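PDB 6P2K: fibronectin type III domain-containing protein from Simiduia agarivorans, which probably hydrolyses xyloglucan-type beta-glucans, as a family 74 glycoside hydrolase whose deposited portion is the catalytic beta-propeller part of a longer multidomain protein. Local coordinates for residues Leu181-Val187 / Pro209-Ile214; Phe240-Ala244 / Gln254-Leu259; Trp390-Gly395 / Val430-Met435; Glu410-Ile414 / Glu424-Gly429. All blocks are in the same frame, centred on the assembly; numbering follows the deposited sequence.

Interaction 1 of 4, residues Leu181-Val187 / Pro209-Ile214; sequences LGSNKGV and PWNKGI
N184 lies over one face of the W210 indole, its CB 4.0 Å from the centroid of the five-membered ring, close to the ring normal. Its amide plane is tilted 40° to the indole. K212, bent at chi2, brings NZ to N184 OD1 (2.9 Å), in the carbonyl plane and on a lone pair. D163 and Y167 take up N184 ND2, and Y167 OH also meets K212 NZ, so these buried polar groups are fixed from several directions.

N211 turns its amide back on its own strand. With CG anti to the backbone N (chi1 170°), OD1 accepts from G213 N in an Asx turn while ND2 donates to G213 O. The same OD1 sits 3.1 Å from G182 CA, where any side chain would collide with it. I214 covers the neighbouring part of the strand: CD1 rests 3.3 Å from G182 N, and CG2 meets V187 CG2 at 3.5 Å. S183 O receives N211 N (3.0 Å) and G186 N from opposite faces of its carbonyl plane, tying the turn after strand 179-183 to strand 210-216.

This is packing between successive propeller blades. Strand 210-216 opens one four-stranded sheet and strand 179-183 belongs to the sheet before it; strand 222-228 packs against V187, N211 and K212, and strand 166-171 against L181, S183 and I214.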
loop_
_atom_site.group_PDB
_atom_site.type_symbol
_atom_site.label_atom_id
_atom_site.label_comp_id
_atom_site.label_asym_id
_atom_site.label_seq_id
_atom_site.Cartn_x
_atom_site.Cartn_y
_atom_site.Cartn_z
ATOM N N LEU B 181 -26.329 -22.902 -59.519
ATOM C CA LEU B 181 -25.022 -22.710 -58.910
ATOM C C LEU B 181 -24.648 -21.236 -58.967
ATOM O O LEU B 181 -25.014 -20.517 -59.902
ATOM C CB LEU B 181 -23.928 -23.559 -59.590
ATOM C CG LEU B 181 -23.463 -23.257 -61.017
ATOM C CD1 LEU B 181 -22.345 -22.215 -61.068
ATOM C CD2 LEU B 181 -23.010 -24.550 -61.663
ATOM N N GLY B 182 -23.914 -20.797 -57.950
ATOM C CA GLY B 182 -23.429 -19.436 -57.885
ATOM C C GLY B 182 -21.919 -19.383 -57.967
ATOM O O GLY B 182 -21.227 -20.004 -57.159
ATOM N N SER B 183 -21.394 -18.645 -58.939
ATOM C CA SER B 183 -19.973 -18.714 -59.242
ATOM C C SER B 183 -19.455 -17.329 -59.597
ATOM O O SER B 183 -20.220 -16.384 -59.795
ATOM C CB SER B 183 -19.700 -19.698 -60.386
ATOM O OG SER B 183 -18.379 -19.558 -60.870
ATOM N N ASN B 184 -18.128 -17.217 -59.664
ATOM C CA ASN B 184 -17.533 -16.041 -60.283
ATOM C C ASN B 184 -17.829 -15.992 -61.777
ATOM O O ASN B 184 -17.669 -14.936 -62.397
ATOM C CB ASN B 184 -16.022 -16.010 -60.039
ATOM C CG ASN B 184 -15.667 -15.640 -58.606
ATOM O OD1 ASN B 184 -16.333 -14.814 -57.977
ATOM N ND2 ASN B 184 -14.612 -16.257 -58.082
ATOM N N LYS B 185 -18.242 -17.113 -62.369
ATOM C CA LYS B 185 -18.745 -17.085 -63.737
ATOM C C LYS B 185 -20.048 -16.304 -63.820
ATOM O O LYS B 185 -20.291 -15.579 -64.794
ATOM C CB LYS B 185 -18.955 -18.513 -64.244
ATOM C CG LYS B 185 -17.719 -19.393 -64.203
ATOM C CD LYS B 185 -16.585 -18.761 -64.989
ATOM C CE LYS B 185 -15.443 -19.736 -65.204
ATOM N NZ LYS B 185 -15.430 -20.296 -66.577
ATOM N N GLY B 186 -20.881 -16.429 -62.802
ATOM C CA GLY B 186 -22.230 -15.917 -62.778
ATOM C C GLY B 186 -23.154 -16.980 -62.220
ATOM O O GLY B 186 -22.713 -18.045 -61.786
ATOM N N VAL B 187 -24.451 -16.690 -62.225
ATOM C CA VAL B 187 -25.448 -17.641 -61.751
ATOM C C VAL B 187 -25.919 -18.474 -62.933
ATOM O O VAL B 187 -26.380 -17.930 -63.942
ATOM C CB VAL B 187 -26.624 -16.922 -61.074
ATOM C CG1 VAL B 187 -27.761 -17.896 -60.835
ATOM C CG2 VAL B 187 -26.168 -16.310 -59.770
ATOM N N PRO B 209 -20.002 -8.679 -62.296
ATOM C CA PRO B 209 -20.449 -9.947 -62.892
ATOM C C PRO B 209 -20.387 -11.126 -61.937
ATOM O O PRO B 209 -21.127 -12.098 -62.132
ATOM C CB PRO B 209 -19.482 -10.145 -64.072
ATOM C CG PRO B 209 -18.598 -8.906 -64.105
ATOM C CD PRO B 209 -18.650 -8.314 -62.742
ATOM N N TRP B 210 -19.541 -11.073 -60.914
ATOM C CA TRP B 210 -19.259 -12.246 -60.097
ATOM C C TRP B 210 -20.300 -12.407 -58.998
ATOM O O TRP B 210 -20.541 -11.483 -58.215
ATOM C CB TRP B 210 -17.865 -12.139 -59.482
ATOM C CG TRP B 210 -16.768 -12.204 -60.492
ATOM C CD1 TRP B 210 -16.901 -12.198 -61.850
ATOM C CD2 TRP B 210 -15.362 -12.278 -60.228
ATOM N NE1 TRP B 210 -15.668 -12.272 -62.449
ATOM C CE2 TRP B 210 -14.705 -12.320 -61.476
ATOM C CE3 TRP B 210 -14.595 -12.315 -59.059
ATOM C CZ2 TRP B 210 -13.320 -12.394 -61.588
ATOM C CZ3 TRP B 210 -13.218 -12.391 -59.173
ATOM C CH2 TRP B 210 -12.595 -12.430 -60.428
ATOM N N ASN B 211 -20.913 -13.585 -58.940
ATOM C CA ASN B 211 -21.815 -13.924 -57.850
ATOM C C ASN B 211 -21.033 -14.560 -56.710
ATOM O O ASN B 211 -20.173 -15.418 -56.932
ATOM C CB ASN B 211 -22.912 -14.879 -58.317
ATOM C CG ASN B 211 -23.718 -15.436 -57.162
ATOM O OD1 ASN B 211 -23.539 -16.585 -56.760
ATOM N ND2 ASN B 211 -24.599 -14.614 -56.609
ATOM N N LYS B 212 -21.336 -14.132 -55.486
ATOM C CA LYS B 212 -20.669 -14.629 -54.288
ATOM C C LYS B 212 -21.605 -15.497 -53.454
ATOM O O LYS B 212 -21.646 -15.400 -52.227
ATOM C CB LYS B 212 -20.124 -13.472 -53.454
ATOM C CG LYS B 212 -19.098 -12.625 -54.186
ATOM C CD LYS B 212 -17.904 -13.466 -54.622
ATOM C CE LYS B 212 -16.847 -12.619 -55.318
ATOM N NZ LYS B 212 -15.595 -13.386 -55.565
ATOM N N GLY B 213 -22.359 -16.356 -54.110
ATOM C CA GLY B 213 -23.269 -17.248 -53.424
ATOM C C GLY B 213 -24.715 -16.951 -53.762
ATOM O O GLY B 213 -25.096 -15.810 -54.037
ATOM N N ILE B 214 -25.536 -18.000 -53.749
ATOM C CA ILE B 214 -26.957 -17.876 -54.034
ATOM C C ILE B 214 -27.746 -18.610 -52.963
ATOM O O ILE B 214 -27.230 -19.479 -52.255
ATOM C CB ILE B 214 -27.342 -18.431 -55.417
ATOM C CG1 ILE B 214 -26.954 -19.906 -55.506
ATOM C CG2 ILE B 214 -26.692 -17.617 -56.518
ATOM C CD1 ILE B 214 -27.064 -20.465 -56.880
#

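Interaction 2 of 4, residues Phe240-Ala244 / Gln254-Leu259; sequences FLVYA and QVTGGL
Y243 and Q254 face each other as an antiparallel non-hydrogen-bonded pair, where strand 241-246 of a propeller blade meets the end of its short outer strand 253-254. The tyrosine ring meets Q254 obliquely, its CE2 3.6 Å from Q254 CB, with ring and amide planes 58° apart. Q254 runs fully extended, CG anti to the backbone N (chi1 -177°), which carries CG past the carbonyl of V242 and the amide out toward L241. There OE1 accepts from T256 OG1 at 2.8 Å, a bond that fixes the amide's rotation and bridges the two residues flanking V255. A leucine in place of Y243 would probably leave the CB of Q254 without its aromatic neighbour and open a gap beside P203, R208 and W252, which the ring also touches.

Next along the chain, V255 N donates almost straight to V242 O (2.9 Å), and V255 CG2 packs against the Y243 carbonyl carbon and A244. L305 and F308 of strand 304-314 also meet this valine, while W310 NE1 donates to its carbonyl, so the chain leaving the outer strand is held against the following blade.

T256 begins a type II turn that ends at L259, closed by L259 N donating to T256 O. With OG1 placed between the backbone N and the carbonyl carbon (chi1 55°), the threonine is left with its methyl directed at the strand, CG2 lying 3.4 Å from V242 N. L259 crosses V242 at about a right angle, CD1 touching V242 CG2 at 3.7 Å.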
loop_
_atom_site.group_PDB
_atom_site.type_symbol
_atom_site.label_atom_id
_atom_site.label_comp_id
_atom_site.label_asym_id
_atom_site.label_seq_id
_atom_site.Cartn_x
_atom_site.Cartn_y
_atom_site.Cartn_z
ATOM N N PHE B 240 -19.947 -5.694 -51.884
ATOM C CA PHE B 240 -20.810 -6.717 -52.459
ATOM C C PHE B 240 -22.258 -6.303 -52.234
ATOM O O PHE B 240 -22.630 -5.922 -51.119
ATOM C CB PHE B 240 -20.563 -8.090 -51.826
ATOM C CG PHE B 240 -19.171 -8.644 -52.034
ATOM C CD1 PHE B 240 -18.173 -7.901 -52.648
ATOM C CD2 PHE B 240 -18.868 -9.928 -51.606
ATOM C CE1 PHE B 240 -16.902 -8.427 -52.824
ATOM C CE2 PHE B 240 -17.604 -10.459 -51.778
ATOM C CZ PHE B 240 -16.620 -9.709 -52.391
ATOM N N LEU B 241 -23.074 -6.380 -53.280
ATOM C CA LEU B 241 -24.457 -5.937 -53.202
ATOM C C LEU B 241 -25.409 -7.124 -53.271
ATOM O O LEU B 241 -25.140 -8.124 -53.940
ATOM C CB LEU B 241 -24.775 -4.932 -54.313
ATOM C CG LEU B 241 -24.105 -3.575 -54.087
ATOM C CD1 LEU B 241 -24.442 -2.595 -55.195
ATOM C CD2 LEU B 241 -24.498 -3.016 -52.724
ATOM N N VAL B 242 -26.531 -6.997 -52.566
ATOM C CA VAL B 242 -27.484 -8.084 -52.369
ATOM C C VAL B 242 -28.706 -7.833 -53.237
ATOM O O VAL B 242 -29.226 -6.712 -53.291
ATOM C CB VAL B 242 -27.880 -8.210 -50.886
ATOM C CG1 VAL B 242 -28.589 -9.533 -50.635
ATOM C CG2 VAL B 242 -26.651 -8.073 -50.001
ATOM N N TYR B 243 -29.172 -8.884 -53.910
ATOM C CA TYR B 243 -30.278 -8.769 -54.846
ATOM C C TYR B 243 -31.233 -9.934 -54.655
ATOM O O TYR B 243 -30.910 -10.944 -54.026
ATOM C CB TYR B 243 -29.794 -8.735 -56.299
ATOM C CG TYR B 243 -28.854 -7.602 -56.629
ATOM C CD1 TYR B 243 -27.491 -7.712 -56.383
ATOM C CD2 TYR B 243 -29.327 -6.429 -57.205
ATOM C CE1 TYR B 243 -26.627 -6.682 -56.692
ATOM C CE2 TYR B 243 -28.470 -5.392 -57.518
ATOM C CZ TYR B 243 -27.121 -5.525 -57.259
ATOM O OH TYR B 243 -26.261 -4.498 -57.566
ATOM N N ALA B 244 -32.424 -9.779 -55.222
ATOM C CA ALA B 244 -33.435 -10.820 -55.217
ATOM C C ALA B 244 -34.171 -10.795 -56.543
ATOM O O ALA B 244 -34.390 -9.729 -57.128
ATOM C CB ALA B 244 -34.432 -10.646 -54.066
ATOM N N GLN B 254 -32.505 -4.895 -56.100
ATOM C CA GLN B 254 -31.529 -4.753 -55.029
ATOM C C GLN B 254 -32.257 -4.639 -53.696
ATOM O O GLN B 254 -33.243 -3.905 -53.577
ATOM C CB GLN B 254 -30.645 -3.534 -55.265
ATOM C CG GLN B 254 -29.562 -3.359 -54.220
ATOM C CD GLN B 254 -28.675 -2.166 -54.491
ATOM O OE1 GLN B 254 -28.016 -1.654 -53.587
ATOM N NE2 GLN B 254 -28.649 -1.718 -55.741
ATOM N N VAL B 255 -31.782 -5.377 -52.694
ATOM C CA VAL B 255 -32.456 -5.428 -51.401
ATOM C C VAL B 255 -31.450 -5.177 -50.286
ATOM O O VAL B 255 -31.380 -5.937 -49.313
ATOM C CB VAL B 255 -33.177 -6.776 -51.214
ATOM C CG1 VAL B 255 -34.494 -6.778 -51.974
ATOM C CG2 VAL B 255 -32.294 -7.922 -51.688
ATOM N N THR B 256 -30.670 -4.105 -50.413
ATOM C CA THR B 256 -29.656 -3.768 -49.423
ATOM C C THR B 256 -30.131 -2.754 -48.393
ATOM O O THR B 256 -29.429 -2.536 -47.399
ATOM C CB THR B 256 -28.394 -3.228 -50.107
ATOM O OG1 THR B 256 -28.741 -2.115 -50.940
ATOM C CG2 THR B 256 -27.741 -4.312 -50.953
ATOM N N GLY B 257 -31.290 -2.132 -48.603
ATOM C CA GLY B 257 -31.817 -1.158 -47.665
ATOM C C GLY B 257 -31.913 -1.690 -46.251
ATOM O O GLY B 257 -32.657 -2.639 -45.986
ATOM N N GLY B 258 -31.155 -1.093 -45.335
ATOM C CA GLY B 258 -31.062 -1.574 -43.975
ATOM C C GLY B 258 -29.785 -2.320 -43.663
ATOM O O GLY B 258 -29.518 -2.594 -42.485
ATOM N N LEU B 259 -28.996 -2.662 -44.675
ATOM C CA LEU B 259 -27.694 -3.276 -44.468
ATOM C C LEU B 259 -26.615 -2.204 -44.406
ATOM O O LEU B 259 -26.717 -1.154 -45.048
ATOM C CB LEU B 259 -27.373 -4.262 -45.592
ATOM C CG LEU B 259 -28.280 -5.481 -45.751
ATOM C CD1 LEU B 259 -28.022 -6.160 -47.089
ATOM C CD2 LEU B 259 -28.067 -6.457 -44.605
#

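Interaction 3 of 4, residues Trp390-Gly395 / Val430-Met435; sequences WPTYKG and VSWSNM
Two backbone bonds join Y393 and W432 as an antiparallel hydrogen-bonded pair: Y393 N donates to W432 O and W432 N to Y393 O, each at 2.8 Å. A hydroxyl contact lies beside them. T392 OG1 donates to S431 OG (2.8 Å) and also bonds T379 OG1, while S431 OG is held by D427. A valine in place of T392 would probably leave S431 OG with one polar partner fewer and T379 OG1 without this partner. One water bridges the two segments, donating to P391 O at 2.7 Å and lying in the plane of the Y393 ring, at its edge; S433 OG is 3.2 Å from it.

Strand 431-432, weakly bonded, probably serves as the outer strand of the propeller blade of 403-425, as the S433 to E424 backbone bond suggests, and strand 388-395 pairs with its other side.

Apolar packing closes the far end. M435 folds back at chi2 and chi3 (-61° and -62°), bringing CE over the face of W390, 3.9 Å from the centroid of the five-membered ring. M435 SD stands 4.7 Å from the same centroid, a Met-aromatic contact.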
loop_
_atom_site.group_PDB
_atom_site.type_symbol
_atom_site.label_atom_id
_atom_site.label_comp_id
_atom_site.label_asym_id
_atom_site.label_seq_id
_atom_site.Cartn_x
_atom_site.Cartn_y
_atom_site.Cartn_z
ATOM N N TRP B 390 -12.101 -11.654 -16.502
ATOM C CA TRP B 390 -12.311 -12.607 -17.584
ATOM C C TRP B 390 -11.883 -13.993 -17.147
ATOM O O TRP B 390 -10.785 -14.145 -16.591
ATOM C CB TRP B 390 -11.519 -12.199 -18.823
ATOM C CG TRP B 390 -11.703 -10.768 -19.197
ATOM C CD1 TRP B 390 -10.985 -9.698 -18.743
ATOM C CD2 TRP B 390 -12.681 -10.241 -20.099
ATOM N NE1 TRP B 390 -11.454 -8.539 -19.311
ATOM C CE2 TRP B 390 -12.494 -8.844 -20.148
ATOM C CE3 TRP B 390 -13.695 -10.814 -20.872
ATOM C CZ2 TRP B 390 -13.283 -8.014 -20.938
ATOM C CZ3 TRP B 390 -14.483 -9.986 -21.654
ATOM C CH2 TRP B 390 -14.271 -8.602 -21.681
ATOM N N PRO B 391 -12.693 -15.017 -17.386
ATOM C CA PRO B 391 -12.272 -16.378 -17.059
ATOM C C PRO B 391 -11.128 -16.821 -17.957
ATOM O O PRO B 391 -10.914 -16.288 -19.048
ATOM C CB PRO B 391 -13.528 -17.222 -17.315
ATOM C CG PRO B 391 -14.641 -16.239 -17.580
ATOM C CD PRO B 391 -13.997 -14.991 -18.068
ATOM N N THR B 392 -10.377 -17.805 -17.471
ATOM C CA THR B 392 -9.529 -18.561 -18.374
ATOM C C THR B 392 -10.369 -19.636 -19.057
ATOM O O THR B 392 -11.439 -20.017 -18.578
ATOM C CB THR B 392 -8.350 -19.192 -17.631
ATOM O OG1 THR B 392 -8.838 -20.143 -16.674
ATOM C CG2 THR B 392 -7.533 -18.122 -16.913
ATOM N N TYR B 393 -9.879 -20.120 -20.195
ATOM C CA TYR B 393 -10.664 -21.011 -21.042
ATOM C C TYR B 393 -9.844 -22.228 -21.436
ATOM O O TYR B 393 -8.680 -22.099 -21.832
ATOM C CB TYR B 393 -11.155 -20.281 -22.297
ATOM C CG TYR B 393 -12.257 -19.285 -22.026
ATOM C CD1 TYR B 393 -11.966 -17.988 -21.614
ATOM C CD2 TYR B 393 -13.589 -19.643 -22.173
ATOM C CE1 TYR B 393 -12.976 -17.078 -21.357
ATOM C CE2 TYR B 393 -14.603 -18.742 -21.922
ATOM C CZ TYR B 393 -14.294 -17.461 -21.515
ATOM O OH TYR B 393 -15.310 -16.564 -21.268
ATOM N N LYS B 394 -10.457 -23.405 -21.340
ATOM C CA LYS B 394 -9.866 -24.637 -21.837
ATOM C C LYS B 394 -10.583 -25.071 -23.111
ATOM O O LYS B 394 -11.777 -24.819 -23.289
ATOM C CB LYS B 394 -9.927 -25.749 -20.784
ATOM C CG LYS B 394 -11.328 -26.193 -20.397
ATOM C CD LYS B 394 -11.269 -27.259 -19.317
ATOM C CE LYS B 394 -12.655 -27.737 -18.936
ATOM N NZ LYS B 394 -12.601 -28.685 -17.790
ATOM N N GLY B 395 -9.839 -25.726 -23.998
ATOM C CA GLY B 395 -10.381 -26.083 -25.291
ATOM C C GLY B 395 -11.459 -27.147 -25.215
ATOM O O GLY B 395 -11.552 -27.931 -24.269
ATOM N N VAL B 430 -3.760 -26.215 -19.148
ATOM C CA VAL B 430 -5.136 -26.660 -19.347
ATOM C C VAL B 430 -6.002 -25.509 -19.846
ATOM O O VAL B 430 -6.704 -25.631 -20.857
ATOM C CB VAL B 430 -5.694 -27.267 -18.049
ATOM C CG1 VAL B 430 -7.207 -27.422 -18.136
ATOM C CG2 VAL B 430 -5.036 -28.611 -17.766
ATOM N N SER B 431 -5.963 -24.373 -19.152
ATOM C CA SER B 431 -6.806 -23.233 -19.480
ATOM C C SER B 431 -5.940 -22.001 -19.690
ATOM O O SER B 431 -4.855 -21.882 -19.116
ATOM C CB SER B 431 -7.842 -22.970 -18.387
ATOM O OG SER B 431 -7.238 -22.418 -17.230
ATOM N N TRP B 432 -6.439 -21.073 -20.510
ATOM C CA TRP B 432 -5.619 -19.985 -21.022
ATOM C C TRP B 432 -6.386 -18.671 -21.051
ATOM O O TRP B 432 -7.619 -18.633 -21.003
ATOM C CB TRP B 432 -5.118 -20.278 -22.441
ATOM C CG TRP B 432 -4.433 -21.590 -22.579
ATOM C CD1 TRP B 432 -5.018 -22.825 -22.633
ATOM C CD2 TRP B 432 -3.024 -21.805 -22.681
ATOM N NE1 TRP B 432 -4.055 -23.796 -22.757
ATOM C CE2 TRP B 432 -2.822 -23.196 -22.794
ATOM C CE3 TRP B 432 -1.911 -20.958 -22.686
ATOM C CZ2 TRP B 432 -1.554 -23.758 -22.912
ATOM C CZ3 TRP B 432 -0.648 -21.520 -22.802
ATOM C CH2 TRP B 432 -0.482 -22.905 -22.914
ATOM N N SER B 433 -5.618 -17.589 -21.163
ATOM C CA SER B 433 -6.125 -16.256 -21.447
ATOM C C SER B 433 -5.081 -15.529 -22.282
ATOM O O SER B 433 -3.881 -15.671 -22.041
ATOM C CB SER B 433 -6.417 -15.465 -20.165
ATOM O OG SER B 433 -6.803 -14.134 -20.471
ATOM N N ASN B 434 -5.538 -14.761 -23.271
ATOM C CA ASN B 434 -4.639 -13.888 -24.020
ATOM C C ASN B 434 -5.064 -12.427 -23.919
ATOM O O ASN B 434 -4.631 -11.600 -24.727
ATOM C CB ASN B 434 -4.532 -14.339 -25.483
ATOM C CG ASN B 434 -5.724 -13.918 -26.336
ATOM O OD1 ASN B 434 -6.832 -13.718 -25.844
ATOM N ND2 ASN B 434 -5.488 -13.777 -27.634
ATOM N N MET B 435 -5.892 -12.094 -22.921
ATOM C CA MET B 435 -6.423 -10.740 -22.804
ATOM C C MET B 435 -5.323 -9.711 -22.569
ATOM O O MET B 435 -5.467 -8.552 -22.973
ATOM C CB MET B 435 -7.453 -10.675 -21.673
ATOM C CG MET B 435 -8.728 -11.475 -21.923
ATOM S SD MET B 435 -9.662 -10.949 -23.380
ATOM C CE MET B 435 -10.081 -9.265 -22.934
HETATM O O HOH W 1 -9.861 -14.766 -20.998
#

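Interaction 4 of 4, residues Glu410-Ile414 / Glu424-Gly429; sequences ENYVI and ESWDGG
Y412 overlaps W426 with a ring edge, offset and turned toward the indole face with the planes at 60°; its CD1 comes 3.6 Å from W426 NE1. The two side chains lie side by side at the open end of the beta hairpin of strands 412-417 and 421-425, which leads into an Asp-box, the S-x-D-x-G-x-S-W turn found in blades of this kind of propeller. In that turn S425 OG receives G429 N and also bonds S431 O.

With CG anti to the backbone N (chi1 177°), Y412 runs alongside W426 and brings OH to E424 OE2, modelled very short at 2.5 Å. The carboxylate stands almost perpendicular to the phenol ring; K482 forms a salt bridge to OE2 and W493 NE1 donates to OE1, so both oxygens of this buried acid are engaged.

V413 and S425 form a hydrogen-bonded antiparallel pair, V413 N donating to S425 O at 3.0 Å and S425 N to V413 O at 2.7 Å. V413 CG2 lies 3.7 Å from G428 C, under the turn. G428 N returns to N411 O, and N411 ND2, which also meets H487 O, donates to W426 O at 2.8 Å.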
loop_
_atom_site.group_PDB
_atom_site.type_symbol
_atom_site.label_atom_id
_atom_site.label_comp_id
_atom_site.label_asym_id
_atom_site.label_seq_id
_atom_site.Cartn_x
_atom_site.Cartn_y
_atom_site.Cartn_z
ATOM N N GLU B 410 7.040 -23.810 -13.603
ATOM C CA GLU B 410 6.105 -24.321 -12.589
ATOM C C GLU B 410 4.727 -24.431 -13.232
ATOM O O GLU B 410 4.605 -25.118 -14.261
ATOM C CB GLU B 410 6.179 -23.444 -11.336
ATOM C CG GLU B 410 7.532 -23.454 -10.646
ATOM C CD GLU B 410 7.574 -22.549 -9.432
ATOM O OE1 GLU B 410 6.549 -21.901 -9.136
ATOM O OE2 GLU B 410 8.637 -22.477 -8.780
ATOM N N ASN B 411 3.686 -23.797 -12.689
ATOM C CA ASN B 411 2.335 -23.874 -13.237
ATOM C C ASN B 411 2.114 -22.938 -14.417
ATOM O O ASN B 411 1.076 -23.041 -15.081
ATOM C CB ASN B 411 1.311 -23.552 -12.146
ATOM C CG ASN B 411 1.515 -22.168 -11.558
ATOM O OD1 ASN B 411 2.511 -21.913 -10.884
ATOM N ND2 ASN B 411 0.580 -21.259 -11.828
ATOM N N TYR B 412 3.049 -22.029 -14.683
ATOM C CA TYR B 412 2.902 -21.036 -15.739
ATOM C C TYR B 412 3.386 -21.602 -17.069
ATOM O O TYR B 412 4.465 -22.198 -17.141
ATOM C CB TYR B 412 3.688 -19.771 -15.399
ATOM C CG TYR B 412 3.649 -18.721 -16.486
ATOM C CD1 TYR B 412 2.582 -17.838 -16.587
ATOM C CD2 TYR B 412 4.681 -18.611 -17.411
ATOM C CE1 TYR B 412 2.545 -16.875 -17.586
ATOM C CE2 TYR B 412 4.649 -17.661 -18.410
ATOM C CZ TYR B 412 3.578 -16.794 -18.493
ATOM O OH TYR B 412 3.538 -15.836 -19.480
ATOM N N VAL B 413 2.584 -21.408 -18.116
ATOM C CA VAL B 413 2.953 -21.752 -19.482
ATOM C C VAL B 413 2.571 -20.582 -20.375
ATOM O O VAL B 413 1.516 -19.968 -20.186
ATOM C CB VAL B 413 2.259 -23.044 -19.970
ATOM C CG1 VAL B 413 2.752 -23.421 -21.367
ATOM C CG2 VAL B 413 2.487 -24.190 -18.992
ATOM N N ILE B 414 3.429 -20.267 -21.343
ATOM C CA ILE B 414 3.103 -19.280 -22.363
ATOM C C ILE B 414 3.310 -19.910 -23.732
ATOM O O ILE B 414 4.338 -20.551 -23.978
ATOM C CB ILE B 414 3.935 -17.989 -22.224
ATOM C CG1 ILE B 414 3.610 -17.027 -23.371
ATOM C CG2 ILE B 414 5.430 -18.294 -22.174
ATOM C CD1 ILE B 414 4.048 -15.600 -23.121
ATOM N N GLU B 424 -1.443 -17.345 -22.455
ATOM C CA GLU B 424 -0.844 -17.653 -21.165
ATOM C C GLU B 424 -1.735 -18.566 -20.336
ATOM O O GLU B 424 -2.965 -18.480 -20.382
ATOM C CB GLU B 424 -0.552 -16.371 -20.383
ATOM C CG GLU B 424 0.499 -15.498 -21.052
ATOM C CD GLU B 424 0.751 -14.213 -20.299
ATOM O OE1 GLU B 424 0.028 -13.229 -20.544
ATOM O OE2 GLU B 424 1.671 -14.192 -19.455
ATOM N N SER B 425 -1.089 -19.434 -19.560
ATOM C CA SER B 425 -1.765 -20.386 -18.692
ATOM C C SER B 425 -1.137 -20.360 -17.311
ATOM O O SER B 425 0.075 -20.166 -17.175
ATOM C CB SER B 425 -1.693 -21.807 -19.262
ATOM O OG SER B 425 -2.429 -22.714 -18.458
ATOM N N TRP B 426 -1.966 -20.565 -16.287
ATOM C CA TRP B 426 -1.496 -20.663 -14.911
ATOM C C TRP B 426 -1.915 -21.965 -14.240
ATOM O O TRP B 426 -1.813 -22.076 -13.011
ATOM C CB TRP B 426 -1.984 -19.462 -14.096
ATOM C CG TRP B 426 -1.551 -18.160 -14.692
ATOM C CD1 TRP B 426 -0.424 -17.457 -14.390
ATOM C CD2 TRP B 426 -2.222 -17.423 -15.722
ATOM N NE1 TRP B 426 -0.359 -16.316 -15.153
ATOM C CE2 TRP B 426 -1.452 -16.272 -15.980
ATOM C CE3 TRP B 426 -3.405 -17.617 -16.439
ATOM C CZ2 TRP B 426 -1.825 -15.318 -16.929
ATOM C CZ3 TRP B 426 -3.775 -16.671 -17.383
ATOM C CH2 TRP B 426 -2.987 -15.536 -17.617
ATOM N N ASP B 427 -2.373 -22.955 -15.008
ATOM C CA ASP B 427 -2.709 -24.279 -14.487
ATOM C C ASP B 427 -2.035 -25.373 -15.309
ATOM O O ASP B 427 -2.596 -26.448 -15.534
ATOM C CB ASP B 427 -4.225 -24.490 -14.433
ATOM C CG ASP B 427 -4.912 -24.271 -15.778
ATOM O OD1 ASP B 427 -4.237 -24.287 -16.831
ATOM O OD2 ASP B 427 -6.146 -24.074 -15.775
ATOM N N GLY B 428 -0.816 -25.107 -15.775
ATOM C CA GLY B 428 -0.045 -26.098 -16.493
ATOM C C GLY B 428 -0.410 -26.283 -17.947
ATOM O O GLY B 428 0.020 -27.270 -18.553
ATOM N N GLY B 429 -1.182 -25.373 -18.532
ATOM C CA GLY B 429 -1.560 -25.479 -19.925
ATOM C C GLY B 429 -2.949 -26.015 -20.189
ATOM O O GLY B 429 -3.288 -26.255 -21.354
#

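In the fold
Interactions 1 and 2 share the sheet of strands 210-216 to 253-254, interaction 1 at its first strand, interaction 2 between its third strand and the end of its fourth, and they touch where K212 CG packs on F240 CE2. Interaction 1 is buried and joins two blades through one lysine-amide bond, one backbone bond and an asparagine-indole contact; interaction 2, nearer the surface, relies on one straight backbone bond and aliphatic packing. Interactions 3 and 4 lie about 10 Å apart between centres, in another part of the chain, and meet where W432 packs on E424 and S425. Interaction 4 is a buried hairpin with a carboxylate, whereas the partly exposed interaction 3 adds a neighbouring strand, a water and a methionine-indole contact.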